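Local atomic coordinates of alpha,alpha-trehalose-phosphate synthase (UDP-forming) (Burkholderia multivorans, PDB entry 5UOF), a protein that belongs to glycosyltransferase family 20 and has the two-domain GT-B fold, in which two Rossmann-like domains face each other across a cleft. Residues His164-Ser169 and Pro369-Met374; Met269-Leu274 and Ala357-Ser362. All coordinates share one frame; numbering follows the deposited sequence.

Contact 1: His164-Ser169 and Pro369-Met374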
loop_
_atom_site.group_PDB
_atom_site.type_symbol
_atom_site.label_atom_id
_atom_site.label_comp_id
_atom_site.label_asym_id
_atom_site.label_seq_id
_atom_site.Cartn_x
_atom_site.Cartn_y
_atom_site.Cartn_z
ATOM N N HIS A 164 -4.430 -13.348 11.896
ATOM C CA HIS A 164 -5.804 -13.327 11.407
ATOM C C HIS A 164 -6.064 -12.217 10.394
ATOM O O HIS A 164 -7.038 -12.301 9.638
ATOM C CB HIS A 164 -6.777 -13.183 12.575
ATOM C CG HIS A 164 -6.775 -14.355 13.504
ATOM N ND1 HIS A 164 -7.872 -15.177 13.659
ATOM C CD2 HIS A 164 -5.810 -14.855 14.310
ATOM C CE1 HIS A 164 -7.581 -16.131 14.526
ATOM N NE2 HIS A 164 -6.341 -15.952 14.946
ATOM N N ILE A 165 -5.215 -11.196 10.353
ATOM C CA ILE A 165 -5.364 -10.065 9.437
ATOM C C ILE A 165 -4.415 -10.279 8.259
ATOM O O ILE A 165 -3.625 -11.234 8.279
ATOM C CB ILE A 165 -5.098 -8.740 10.176
ATOM C CG1 ILE A 165 -3.654 -8.674 10.674
ATOM C CG2 ILE A 165 -6.066 -8.594 11.350
ATOM C CD1 ILE A 165 -3.271 -7.290 11.151
ATOM N N PRO A 166 -4.477 -9.466 7.202
ATOM C CA PRO A 166 -3.549 -9.649 6.076
ATOM C C PRO A 166 -2.104 -9.445 6.497
ATOM O O PRO A 166 -1.811 -8.809 7.508
ATOM C CB PRO A 166 -3.981 -8.562 5.078
ATOM C CG PRO A 166 -5.418 -8.221 5.472
ATOM C CD PRO A 166 -5.373 -8.319 6.985
ATOM N N PHE A 167 -1.188 -10.018 5.716
ATOM C CA PHE A 167 0.216 -9.638 5.852
ATOM C C PHE A 167 0.624 -8.890 4.595
ATOM O O PHE A 167 0.558 -9.457 3.493
ATOM C CB PHE A 167 1.134 -10.837 6.085
ATOM C CG PHE A 167 2.496 -10.439 6.558
ATOM C CD1 PHE A 167 2.700 -10.129 7.889
ATOM C CD2 PHE A 167 3.561 -10.329 5.670
ATOM C CE1 PHE A 167 3.959 -9.723 8.339
ATOM C CE2 PHE A 167 4.822 -9.936 6.119
ATOM C CZ PHE A 167 5.017 -9.644 7.455
ATOM N N PRO A 168 1.018 -7.623 4.712
ATOM C CA PRO A 168 1.271 -6.813 3.522
ATOM C C PRO A 168 2.566 -7.187 2.819
ATOM O O PRO A 168 3.511 -7.701 3.421
ATOM C CB PRO A 168 1.335 -5.388 4.079
ATOM C CG PRO A 168 1.893 -5.573 5.471
ATOM C CD PRO A 168 1.340 -6.902 5.960
ATOM N N SER A 169 2.592 -6.912 1.509
ATOM C CA SER A 169 3.801 -7.097 0.717
ATOM C C SER A 169 4.930 -6.198 1.245
ATOM O O SER A 169 4.677 -5.216 1.945
ATOM C CB SER A 169 3.506 -6.792 -0.748
ATOM O OG SER A 169 3.013 -5.476 -0.882
ATOM N N PRO A 369 -15.409 -5.241 1.701
ATOM C CA PRO A 369 -14.404 -4.431 2.402
ATOM C C PRO A 369 -13.257 -4.065 1.481
ATOM O O PRO A 369 -12.943 -4.791 0.537
ATOM C CB PRO A 369 -13.912 -5.358 3.525
ATOM C CG PRO A 369 -14.134 -6.759 2.966
ATOM C CD PRO A 369 -15.452 -6.625 2.209
ATOM N N LEU A 370 -12.602 -2.940 1.794
ATOM C CA LEU A 370 -11.430 -2.535 1.020
ATOM C C LEU A 370 -10.275 -3.503 1.210
ATOM O O LEU A 370 -9.452 -3.669 0.304
ATOM C CB LEU A 370 -10.988 -1.126 1.415
ATOM C CG LEU A 370 -12.100 -0.087 1.329
ATOM C CD1 LEU A 370 -11.550 1.302 1.669
ATOM C CD2 LEU A 370 -12.764 -0.117 -0.058
ATOM N N ARG A 371 -10.202 -4.145 2.378
ATOM C CA ARG A 371 -9.145 -5.094 2.691
ATOM C C ARG A 371 -9.579 -5.893 3.914
ATOM O O ARG A 371 -10.061 -5.312 4.893
ATOM C CB ARG A 371 -7.827 -4.345 2.936
ATOM C CG ARG A 371 -6.624 -5.213 3.260
ATOM C CD ARG A 371 -6.327 -6.226 2.174
ATOM N NE ARG A 371 -5.782 -5.616 0.962
ATOM C CZ ARG A 371 -5.035 -6.277 0.081
ATOM N NH1 ARG A 371 -4.733 -7.552 0.298
ATOM N NH2 ARG A 371 -4.561 -5.654 -0.994
ATOM N N ASP A 372 -9.417 -7.219 3.852
ATOM C CA ASP A 372 -9.855 -8.087 4.944
ATOM C C ASP A 372 -9.033 -9.368 4.912
ATOM O O ASP A 372 -8.876 -9.983 3.852
ATOM C CB ASP A 372 -11.355 -8.391 4.796
ATOM C CG ASP A 372 -11.995 -8.909 6.084
ATOM O OD1 ASP A 372 -11.393 -9.772 6.766
ATOM O OD2 ASP A 372 -13.125 -8.471 6.391
ATOM N N GLY A 373 -8.496 -9.765 6.064
ATOM C CA GLY A 373 -7.713 -10.992 6.105
ATOM C C GLY A 373 -8.480 -12.201 5.601
ATOM O O GLY A 373 -7.894 -13.115 5.008
ATOM N N MET A 374 -9.786 -12.244 5.860
ATOM C CA MET A 374 -10.594 -13.380 5.432
ATOM C C MET A 374 -12.012 -12.911 5.143
ATOM O O MET A 374 -12.419 -12.858 3.980
ATOM C CB MET A 374 -10.559 -14.492 6.499
ATOM C CG MET A 374 -11.425 -15.722 6.173
ATOM S SD MET A 374 -11.051 -16.435 4.551
ATOM C CE MET A 374 -9.292 -16.789 4.694
#
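The puckered ring of P166 meets the peptide between D372 and G373. Its CG lies 3.5 Å from G373 N, and its CD packs on G373 CA at 3.7 Å. This is loop against loop across the cleft between the two GT-B domains: 164-169 follows strand 159-162 of one sheet, 369-374 follows strand 364-367 of the other. R371 closes on the same corner of the P166 ring, with its CG 3.9 Å from P166 CG. The flat ring of F167 carries P168 CD on one face, offset toward the rim and 3.8 Å above the plane. No hydrogen bond joins the two loops. I165 and G373 bring their CA atoms to 4.2 Å, a close approach at a residue without a side chain. In the conformer given, R371 starts with CG anti to the backbone N (chi1 -179°), then bends twice. The CB of D372 points away from 164-169. D372 OD2 is hydrogen-bonded to N375 ND2 and forms a salt bridge with K278. OD1 closes an Asx turn around G373: M374 N donates to D372 OD1 at 3.1 Å, on the anti side and 31° out of the carboxylate plane.

Contact 2: Met269-Leu274 and Ala357-Ser362. With NA (sodium ion), chain C.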
loop_
_atom_site.group_PDB
_atom_site.type_symbol
_atom_site.label_atom_id
_atom_site.label_comp_id
_atom_site.label_asym_id
_atom_site.label_seq_id
_atom_site.Cartn_x
_atom_site.Cartn_y
_atom_site.Cartn_z
ATOM N N MET A 269 -28.254 -7.601 2.449
ATOM C CA MET A 269 -27.737 -7.609 3.815
ATOM C C MET A 269 -26.255 -7.281 3.801
ATOM O O MET A 269 -25.517 -7.741 2.923
ATOM C CB MET A 269 -27.929 -8.974 4.495
ATOM C CG MET A 269 -29.328 -9.254 5.008
ATOM S SD MET A 269 -29.859 -8.175 6.353
ATOM C CE MET A 269 -28.598 -8.514 7.565
ATOM N N SER A 270 -25.828 -6.517 4.803
ATOM C CA SER A 270 -24.441 -6.099 4.966
ATOM C C SER A 270 -24.200 -5.968 6.466
ATOM O O SER A 270 -25.016 -5.367 7.173
ATOM C CB SER A 270 -24.196 -4.773 4.224
ATOM O OG SER A 270 -22.848 -4.343 4.288
ATOM N N VAL A 271 -23.113 -6.564 6.967
ATOM C CA VAL A 271 -22.834 -6.588 8.403
ATOM C C VAL A 271 -21.344 -6.331 8.577
ATOM O O VAL A 271 -20.522 -7.124 8.102
ATOM C CB VAL A 271 -23.218 -7.925 9.069
ATOM C CG1 VAL A 271 -22.936 -7.870 10.548
ATOM C CG2 VAL A 271 -24.698 -8.260 8.845
ATOM N N ASP A 272 -20.996 -5.214 9.217
ATOM C CA ASP A 272 -19.595 -4.814 9.357
ATOM C C ASP A 272 -19.389 -4.056 10.653
ATOM O O ASP A 272 -20.179 -3.176 10.987
ATOM C CB ASP A 272 -19.136 -3.875 8.227
ATOM C CG ASP A 272 -19.316 -4.455 6.844
ATOM O OD1 ASP A 272 -20.473 -4.576 6.376
ATOM O OD2 ASP A 272 -18.286 -4.737 6.194
ATOM N N ARG A 273 -18.300 -4.360 11.357
ATOM C CA ARG A 273 -17.837 -3.418 12.359
ATOM C C ARG A 273 -17.320 -2.158 11.663
ATOM O O ARG A 273 -16.943 -2.172 10.490
ATOM C CB ARG A 273 -16.753 -4.047 13.234
ATOM C CG ARG A 273 -15.412 -4.193 12.555
ATOM C CD ARG A 273 -14.404 -4.887 13.462
ATOM N NE ARG A 273 -14.179 -4.154 14.704
ATOM C CZ ARG A 273 -13.230 -3.238 14.871
ATOM N NH1 ARG A 273 -12.417 -2.938 13.867
ATOM N NH2 ARG A 273 -13.090 -2.623 16.039
ATOM N N LEU A 274 -17.333 -1.047 12.387
ATOM C CA LEU A 274 -16.922 0.226 11.800
ATOM C C LEU A 274 -15.410 0.358 11.927
ATOM O O LEU A 274 -14.895 0.647 13.008
ATOM C CB LEU A 274 -17.630 1.393 12.480
ATOM C CG LEU A 274 -19.160 1.408 12.413
ATOM C CD1 LEU A 274 -19.687 2.766 12.894
ATOM C CD2 LEU A 274 -19.675 1.101 11.003
ATOM N N ALA A 357 -30.527 -15.980 10.211
ATOM C CA ALA A 357 -31.886 -15.963 9.674
ATOM C C ALA A 357 -32.110 -14.758 8.761
ATOM O O ALA A 357 -32.807 -14.871 7.743
ATOM C CB ALA A 357 -32.909 -15.988 10.814
ATOM N N PHE A 358 -31.530 -13.596 9.099
ATOM C CA PHE A 358 -31.614 -12.456 8.186
ATOM C C PHE A 358 -30.896 -12.766 6.879
ATOM O O PHE A 358 -31.384 -12.422 5.796
ATOM C CB PHE A 358 -30.994 -11.194 8.798
ATOM C CG PHE A 358 -31.656 -10.701 10.058
ATOM C CD1 PHE A 358 -32.957 -11.033 10.381
ATOM C CD2 PHE A 358 -30.945 -9.866 10.917
ATOM C CE1 PHE A 358 -33.542 -10.548 11.554
ATOM C CE2 PHE A 358 -31.514 -9.383 12.076
ATOM C CZ PHE A 358 -32.809 -9.731 12.405
ATOM N N PHE A 359 -29.702 -13.367 6.967
ATOM C CA PHE A 359 -28.995 -13.749 5.749
ATOM C C PHE A 359 -29.845 -14.687 4.907
ATOM O O PHE A 359 -29.924 -14.543 3.681
ATOM C CB PHE A 359 -27.670 -14.442 6.086
ATOM C CG PHE A 359 -26.631 -13.549 6.711
ATOM C CD1 PHE A 359 -26.683 -12.174 6.572
ATOM C CD2 PHE A 359 -25.590 -14.112 7.445
ATOM C CE1 PHE A 359 -25.703 -11.369 7.147
ATOM C CE2 PHE A 359 -24.615 -13.321 8.015
ATOM C CZ PHE A 359 -24.672 -11.948 7.877
ATOM N N ARG A 360 -30.477 -15.667 5.541
ATOM C CA ARG A 360 -31.239 -16.633 4.759
ATOM C C ARG A 360 -32.400 -15.957 4.036
ATOM O O ARG A 360 -32.699 -16.292 2.887
ATOM C CB ARG A 360 -31.743 -17.767 5.648
ATOM C CG ARG A 360 -32.380 -18.935 4.854
ATOM C CD ARG A 360 -32.609 -20.109 5.805
ATOM N NE ARG A 360 -33.077 -21.360 5.183
ATOM C CZ ARG A 360 -32.288 -22.391 4.868
ATOM N NH1 ARG A 360 -30.977 -22.332 5.070
ATOM N NH2 ARG A 360 -32.816 -23.505 4.367
ATOM N N MET A 361 -33.059 -14.994 4.691
ATOM C CA MET A 361 -34.190 -14.267 4.110
ATOM C C MET A 361 -33.762 -13.426 2.921
ATOM O O MET A 361 -34.532 -13.221 1.977
ATOM C CB MET A 361 -34.819 -13.355 5.170
ATOM C CG MET A 361 -35.970 -12.491 4.681
ATOM S SD MET A 361 -36.567 -11.287 5.895
ATOM C CE MET A 361 -36.025 -12.058 7.409
ATOM N N SER A 362 -32.541 -12.909 2.971
ATOM C CA SER A 362 -32.096 -11.933 1.989
ATOM C C SER A 362 -31.808 -12.576 0.632
ATOM O O SER A 362 -31.630 -13.786 0.500
ATOM C CB SER A 362 -30.845 -11.231 2.490
ATOM O OG SER A 362 -29.746 -12.110 2.371
HETATM NA NA NA C . -31.627 -16.065 0.792
HETATM O O HOH W 1 -32.277 -18.415 0.729
HETATM O O HOH W 2 -32.603 -16.002 -1.547
#
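M269 lays its bent side chain along the end of helix 352-361. Its CG is anti to the carbonyl carbon (chi1 -78°), and two further bends bring CE against the CB of F358. CG packs 3.5 Å from S362 CB. M269 CE reaches F358 CB at 3.8 Å, while the F358 ring turns from the strand and touches L258 of helix 253-262. F359 comes in at about a right angle to both M269 and V271. They meet its ring at the edge, near its plane: V271 CG2 is 3.7 Å from F359 CE1, and M269 CB is 4.0 Å from F359 CD1. The ring also packs edge-to-face with Y381. S362 holds OG between its backbone N and carbonyl carbon (chi1 75°). From there S362 OG donates back to F359 O at 2.8 Å, tilted 25° from the carbonyl plane, and it has a second partner in Y381 OH. At the C-terminal end of the helix, a sodium ion is held by R360 O at 2.4 Å and by S362 O, with Q385 OE1 and two waters as further ligands. This is helix-on-sheet packing of a Rossmann-like domain: helix 352-361 covers parallel strand 266-271 and leads into its neighbour, strand 364-367.

The centres of contacts 1 and 2 lie 21 Å apart. Their nearest atoms are about 5 Å apart and do not touch. Contact 2 lies within one domain, about 17 Å from the centre of the chain. Contact 1 lies between domains, about 9 Å from that centre. Strand 364-367 connects them: it follows S362, pairs with strand 266-271 through M269, and leads into loop 369-374. K278 spans from segment 269-274, where it touches D272 and R273, to D372 of contact 1. Sodium sits at the contact 2 end of this path. At the contact 1 end, the side chain of H164 is about 4 Å from a 1,2-ethanediol, probably from the crystallisation liquor.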